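Local coordinates for sulfhydryl oxidase 1 (Homo sapiens, PDB 3LLK), which catalyses the oxidation of protein thiols to disulfides, using a bound FAD cofactor and passing the electrons to molecular oxygen, at residues V124-R135 with L246-I255. Sequence-based numbering, arbitrary orientation.
Sequences VLFHFLTVQAAR and LKAHFSPSNI. With FAD (flavin-adenine dinucleotide), chain D.
Phe128 and Phe250 bring the two backbones closest, their CA atoms 5.2 Å apart, where the chain leaves helix 239-249 through an inverse gamma turn centred on Phe250 and lies against helix 118-134. With CG anti to its carbonyl carbon (chi1 -63°), Phe250 runs its ring along this helix. One face of the Phe250 ring receives His127 CB, 3.5 Å from its centroid and 16° off the normal, a CH-pi contact; His249 covers the opposite face, so a flat hydrocarbon ring suits the slot. The imidazole of His127 lies near parallel to the Phe250 ring but slid aside, and instead places a face over the adenine, NE2 standing 3.1 Å from FAD C2A. That NE2 is also hydrogen-bonded to ND1 of His196, a bond that helps set the turn of the imidazole; His196 in turn binds FAD through its NE2. Phe250 meets the adenine edge-on, CZ lying 3.5 Å from FAD N3A. Cut back to an alanine, Phe250 would probably leave a gap between His127 and His249 and deprive the adenine of this hydrophobic neighbour. Branched Val131 fills the next turn, CG2 on Phe250 CB at 3.8 Å, while CG1 rests against the Phe250 carbonyl oxygen and Lys247 CA. The Phe128 ring turns one face to the Phe250 carbonyl, and its CZ reaches Ile255 CD1 at 3.7 Å; its flat shape lets it lie against the backbone from Phe250 to Pro252. At the far end, Lys247 passes Ala134, whose small methyl admits the amine on its way to Asn186. Joining helix 118-134 to the chain after helix 239-249, the contact supplies part of the adenine end of the FAD site in this Erv-like sulfhydryl oxidase domain.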
loop_
_atom_site.group_PDB
_atom_site.type_symbol
_atom_site.label_atom_id
_atom_site.label_comp_id
_atom_site.label_asym_id
_atom_site.label_seq_id
_atom_site.Cartn_x
_atom_site.Cartn_y
_atom_site.Cartn_z
ATOM N N VAL A 124 -1.671 -2.544 3.183
ATOM C CA VAL A 124 -0.663 -3.597 3.241
ATOM C C VAL A 124 0.421 -3.338 2.216
ATOM O O VAL A 124 1.602 -3.365 2.557
ATOM C CB VAL A 124 -1.273 -5.004 3.018
ATOM C CG1 VAL A 124 -0.173 -6.082 3.120
ATOM C CG2 VAL A 124 -2.332 -5.272 4.072
ATOM N N LEU A 125 0.016 -3.053 0.978
ATOM C CA LEU A 125 0.962 -2.764 -0.100
ATOM C C LEU A 125 1.867 -1.592 0.274
ATOM O O LEU A 125 3.090 -1.686 0.150
ATOM C CB LEU A 125 0.209 -2.448 -1.404
ATOM C CG LEU A 125 0.990 -1.900 -2.616
ATOM C CD1 LEU A 125 2.127 -2.851 -2.978
ATOM C CD2 LEU A 125 0.048 -1.725 -3.819
ATOM N N PHE A 126 1.268 -0.493 0.743
ATOM C CA PHE A 126 2.033 0.697 1.131
ATOM C C PHE A 126 3.085 0.395 2.211
ATOM O O PHE A 126 4.253 0.764 2.071
ATOM C CB PHE A 126 1.102 1.820 1.643
ATOM C CG PHE A 126 0.300 2.521 0.562
ATOM C CD1 PHE A 126 0.589 2.345 -0.792
ATOM C CD2 PHE A 126 -0.752 3.363 0.914
ATOM C CE1 PHE A 126 -0.168 3.000 -1.782
ATOM C CE2 PHE A 126 -1.512 4.023 -0.064
ATOM C CZ PHE A 126 -1.218 3.837 -1.411
ATOM N N HIS A 127 2.662 -0.246 3.299
ATOM C CA HIS A 127 3.583 -0.588 4.383
ATOM C C HIS A 127 4.720 -1.453 3.845
ATOM O O HIS A 127 5.892 -1.251 4.174
ATOM C CB HIS A 127 2.860 -1.352 5.498
ATOM C CG HIS A 127 1.934 -0.506 6.313
ATOM N ND1 HIS A 127 2.379 0.535 7.097
ATOM C CD2 HIS A 127 0.585 -0.523 6.440
ATOM C CE1 HIS A 127 1.346 1.126 7.668
ATOM N NE2 HIS A 127 0.247 0.502 7.287
ATOM N N PHE A 128 4.373 -2.405 2.997
ATOM C CA PHE A 128 5.377 -3.297 2.457
ATOM C C PHE A 128 6.405 -2.527 1.649
ATOM O O PHE A 128 7.606 -2.781 1.776
ATOM C CB PHE A 128 4.728 -4.394 1.618
ATOM C CG PHE A 128 5.454 -5.706 1.688
ATOM C CD1 PHE A 128 6.735 -5.833 1.168
ATOM C CD2 PHE A 128 4.865 -6.806 2.306
ATOM C CE1 PHE A 128 7.431 -7.038 1.260
ATOM C CE2 PHE A 128 5.547 -8.020 2.405
ATOM C CZ PHE A 128 6.836 -8.136 1.880
ATOM N N LEU A 129 5.944 -1.571 0.843
ATOM C CA LEU A 129 6.852 -0.772 0.036
ATOM C C LEU A 129 7.816 0.010 0.932
ATOM O O LEU A 129 9.001 0.072 0.633
ATOM C CB LEU A 129 6.076 0.190 -0.883
ATOM C CG LEU A 129 5.253 -0.492 -1.989
ATOM C CD1 LEU A 129 4.430 0.536 -2.749
ATOM C CD2 LEU A 129 6.194 -1.231 -2.940
ATOM N N THR A 130 7.323 0.594 2.024
ATOM C CA THR A 130 8.215 1.351 2.910
ATOM C C THR A 130 9.264 0.456 3.553
ATOM O O THR A 130 10.438 0.844 3.678
ATOM C CB THR A 130 7.453 2.108 4.036
ATOM O OG1 THR A 130 6.720 1.186 4.853
ATOM C CG2 THR A 130 6.509 3.126 3.437
ATOM N N VAL A 131 8.854 -0.745 3.953
ATOM C CA VAL A 131 9.783 -1.662 4.578
ATOM C C VAL A 131 10.822 -2.171 3.591
ATOM O O VAL A 131 12.000 -2.248 3.923
ATOM C CB VAL A 131 9.058 -2.847 5.244
ATOM C CG1 VAL A 131 10.082 -3.878 5.730
ATOM C CG2 VAL A 131 8.237 -2.331 6.436
ATOM N N GLN A 132 10.397 -2.517 2.383
ATOM C CA GLN A 132 11.335 -2.982 1.372
ATOM C C GLN A 132 12.414 -1.915 1.162
ATOM O O GLN A 132 13.595 -2.231 1.027
ATOM C CB GLN A 132 10.620 -3.223 0.046
ATOM C CG GLN A 132 9.720 -4.441 0.011
ATOM C CD GLN A 132 10.485 -5.722 -0.276
ATOM O OE1 GLN A 132 11.100 -6.302 0.612
ATOM N NE2 GLN A 132 10.453 -6.160 -1.525
ATOM N N ALA A 133 11.996 -0.651 1.142
ATOM C CA ALA A 133 12.919 0.467 0.933
ATOM C C ALA A 133 13.865 0.681 2.107
ATOM O O ALA A 133 14.928 1.285 1.946
ATOM C CB ALA A 133 12.132 1.759 0.679
ATOM N N ALA A 134 13.467 0.198 3.281
ATOM C CA ALA A 134 14.271 0.357 4.482
ATOM C C ALA A 134 15.235 -0.805 4.686
ATOM O O ALA A 134 16.161 -0.714 5.488
ATOM C CB ALA A 134 13.368 0.512 5.702
ATOM N N ARG A 135 15.002 -1.904 3.982
ATOM C CA ARG A 135 15.887 -3.055 4.079
ATOM C C ARG A 135 16.891 -2.851 2.968
ATOM O O ARG A 135 17.161 -3.752 2.176
ATOM C CB ARG A 135 15.118 -4.360 3.866
ATOM C CG ARG A 135 14.701 -5.043 5.167
ATOM C CD ARG A 135 13.710 -6.167 4.913
ATOM N NE ARG A 135 12.489 -5.664 4.293
ATOM C CZ ARG A 135 11.477 -6.431 3.910
ATOM N NH1 ARG A 135 11.544 -7.741 4.086
ATOM N NH2 ARG A 135 10.402 -5.890 3.352
ATOM N N LEU A 246 7.973 -4.520 12.470
ATOM C CA LEU A 246 7.508 -4.102 11.146
ATOM C C LEU A 246 8.388 -4.707 10.038
ATOM O O LEU A 246 7.883 -5.245 9.047
ATOM C CB LEU A 246 7.480 -2.570 11.064
ATOM C CG LEU A 246 6.427 -1.864 11.936
ATOM C CD1 LEU A 246 6.739 -0.387 12.011
ATOM C CD2 LEU A 246 5.021 -2.074 11.362
ATOM N N LYS A 247 9.703 -4.645 10.218
ATOM C CA LYS A 247 10.629 -5.194 9.228
ATOM C C LYS A 247 10.444 -6.703 9.075
ATOM O O LYS A 247 10.607 -7.249 7.984
ATOM C CB LYS A 247 12.071 -4.868 9.613
ATOM C CG LYS A 247 12.440 -3.392 9.442
ATOM C CD LYS A 247 13.858 -3.111 9.959
ATOM C CE LYS A 247 14.250 -1.643 9.843
ATOM N NZ LYS A 247 14.798 -1.311 8.500
ATOM N N ALA A 248 10.088 -7.372 10.167
ATOM C CA ALA A 248 9.859 -8.811 10.138
ATOM C C ALA A 248 8.502 -9.142 9.519
ATOM O O ALA A 248 8.384 -10.063 8.713
ATOM C CB ALA A 248 9.925 -9.381 11.558
ATOM N N HIS A 249 7.476 -8.385 9.903
ATOM C CA HIS A 249 6.120 -8.622 9.415
ATOM C C HIS A 249 5.963 -8.377 7.913
ATOM O O HIS A 249 5.445 -9.229 7.176
ATOM C CB HIS A 249 5.134 -7.746 10.194
ATOM C CG HIS A 249 3.704 -7.999 9.842
ATOM N ND1 HIS A 249 2.967 -9.020 10.402
ATOM C CD2 HIS A 249 2.887 -7.394 8.946
ATOM C CE1 HIS A 249 1.760 -9.034 9.867
ATOM N NE2 HIS A 249 1.685 -8.058 8.980
ATOM N N PHE A 250 6.407 -7.216 7.454
ATOM C CA PHE A 250 6.312 -6.887 6.035
ATOM C C PHE A 250 7.576 -7.297 5.282
ATOM O O PHE A 250 8.274 -6.456 4.716
ATOM C CB PHE A 250 6.064 -5.384 5.871
ATOM C CG PHE A 250 4.759 -4.923 6.455
ATOM C CD1 PHE A 250 3.553 -5.249 5.840
ATOM C CD2 PHE A 250 4.732 -4.157 7.612
ATOM C CE1 PHE A 250 2.334 -4.812 6.369
ATOM C CE2 PHE A 250 3.517 -3.712 8.152
ATOM C CZ PHE A 250 2.315 -4.045 7.522
ATOM N N SER A 251 7.865 -8.596 5.283
ATOM C CA SER A 251 9.048 -9.129 4.606
ATOM C C SER A 251 8.657 -10.286 3.689
ATOM O O SER A 251 7.672 -10.986 3.935
ATOM C CB SER A 251 10.077 -9.623 5.632
ATOM O OG SER A 251 9.612 -10.791 6.284
ATOM N N PRO A 252 9.436 -10.507 2.620
ATOM C CA PRO A 252 9.156 -11.585 1.670
ATOM C C PRO A 252 8.971 -12.956 2.316
ATOM O O PRO A 252 8.150 -13.750 1.861
ATOM C CB PRO A 252 10.357 -11.535 0.729
ATOM C CG PRO A 252 10.714 -10.073 0.728
ATOM C CD PRO A 252 10.603 -9.711 2.189
ATOM N N SER A 253 9.718 -13.228 3.382
ATOM C CA SER A 253 9.615 -14.523 4.054
ATOM C C SER A 253 8.292 -14.701 4.784
ATOM O O SER A 253 7.864 -15.829 5.035
ATOM C CB SER A 253 10.775 -14.726 5.039
ATOM O OG SER A 253 10.746 -13.777 6.095
ATOM N N ASN A 254 7.637 -13.594 5.115
ATOM C CA ASN A 254 6.361 -13.647 5.816
ATOM C C ASN A 254 5.166 -13.671 4.860
ATOM O O ASN A 254 4.016 -13.526 5.284
ATOM C CB ASN A 254 6.241 -12.453 6.771
ATOM C CG ASN A 254 5.195 -12.674 7.838
ATOM O OD1 ASN A 254 5.107 -13.766 8.400
ATOM N ND2 ASN A 254 4.407 -11.643 8.140
ATOM N N ILE A 255 5.433 -13.847 3.569
ATOM C CA ILE A 255 4.351 -13.895 2.592
ATOM C C ILE A 255 3.957 -15.332 2.297
ATOM O O ILE A 255 4.817 -16.187 2.066
ATOM C CB ILE A 255 4.740 -13.255 1.237
ATOM C CG1 ILE A 255 5.102 -11.782 1.416
ATOM C CG2 ILE A 255 3.569 -13.349 0.266
ATOM C CD1 ILE A 255 5.528 -11.130 0.116
HETATM P PA FAD D . -6.895 -1.823 7.425
HETATM O O1A FAD D . -7.209 -1.733 5.973
HETATM O O2A FAD D . -6.854 -0.639 8.324
HETATM O O5B FAD D . -5.549 -2.598 7.649
HETATM C C5B FAD D . -4.953 -3.520 6.734
HETATM C C4B FAD D . -4.218 -4.455 7.658
HETATM O O4B FAD D . -2.904 -3.858 7.827
HETATM C C3B FAD D . -4.720 -5.092 8.972
HETATM O O3B FAD D . -5.569 -6.231 8.833
HETATM C C2B FAD D . -3.446 -5.283 9.662
HETATM O O2B FAD D . -2.805 -6.495 9.412
HETATM C C1B FAD D . -2.527 -4.152 9.177
HETATM N N9A FAD D . -2.447 -2.935 9.922
HETATM C C8A FAD D . -3.358 -2.269 10.785
HETATM N N7A FAD D . -2.935 -1.180 11.335
HETATM C C5A FAD D . -1.643 -1.088 10.833
HETATM C C6A FAD D . -0.642 -0.133 11.098
HETATM N N6A FAD D . -0.801 0.884 11.954
HETATM N N1A FAD D . 0.598 -0.251 10.500
HETATM C C2A FAD D . 0.940 -1.300 9.702
HETATM N N3A FAD D . -0.050 -2.257 9.434
HETATM C C4A FAD D . -1.338 -2.094 10.035
HETATM N N1 FAD D . -11.845 4.822 5.645
HETATM C C2 FAD D . -12.824 5.622 6.196
HETATM O O2 FAD D . -13.925 5.088 6.409
HETATM N N3 FAD D . -12.345 6.905 6.427
HETATM C C4 FAD D . -11.052 7.423 6.168
HETATM O O4 FAD D . -10.795 8.650 6.403
HETATM C C4X FAD D . -10.147 6.541 5.614
HETATM N N5 FAD D . -8.846 6.990 5.216
HETATM C C5X FAD D . -7.902 6.175 4.535
HETATM C C6 FAD D . -6.703 6.768 4.093
HETATM C C7 FAD D . -5.752 5.940 3.434
HETATM C C7M FAD D . -4.477 6.653 2.981
HETATM C C8 FAD D . -5.995 4.549 3.224
HETATM C C8M FAD D . -5.104 3.504 2.583
HETATM C C9 FAD D . -7.208 4.007 3.645
HETATM C C9A FAD D . -8.241 4.757 4.267
HETATM N N10 FAD D . -9.580 4.400 4.808
HETATM C C10 FAD D . -10.555 5.196 5.347
HETATM C "C1'" FAD D . -9.854 2.999 4.874
HETATM C "C2'" FAD D . -9.482 2.253 6.119
HETATM O "O2'" FAD D . -8.223 2.738 6.648
HETATM C "C3'" FAD D . -9.388 0.759 6.047
HETATM O "O3'" FAD D . -8.499 0.378 5.005
HETATM C "C4'" FAD D . -10.652 -0.083 5.995
HETATM O "O4'" FAD D . -11.664 0.445 6.903
HETATM C "C5'" FAD D . -10.523 -1.537 6.145
HETATM O "O5'" FAD D . -10.056 -1.776 7.476
HETATM P P FAD D . -9.433 -3.107 7.977
HETATM O O1P FAD D . -9.985 -3.240 9.326
HETATM O O2P FAD D . -9.694 -4.253 7.067
HETATM O O3P FAD D . -7.835 -2.936 8.075
#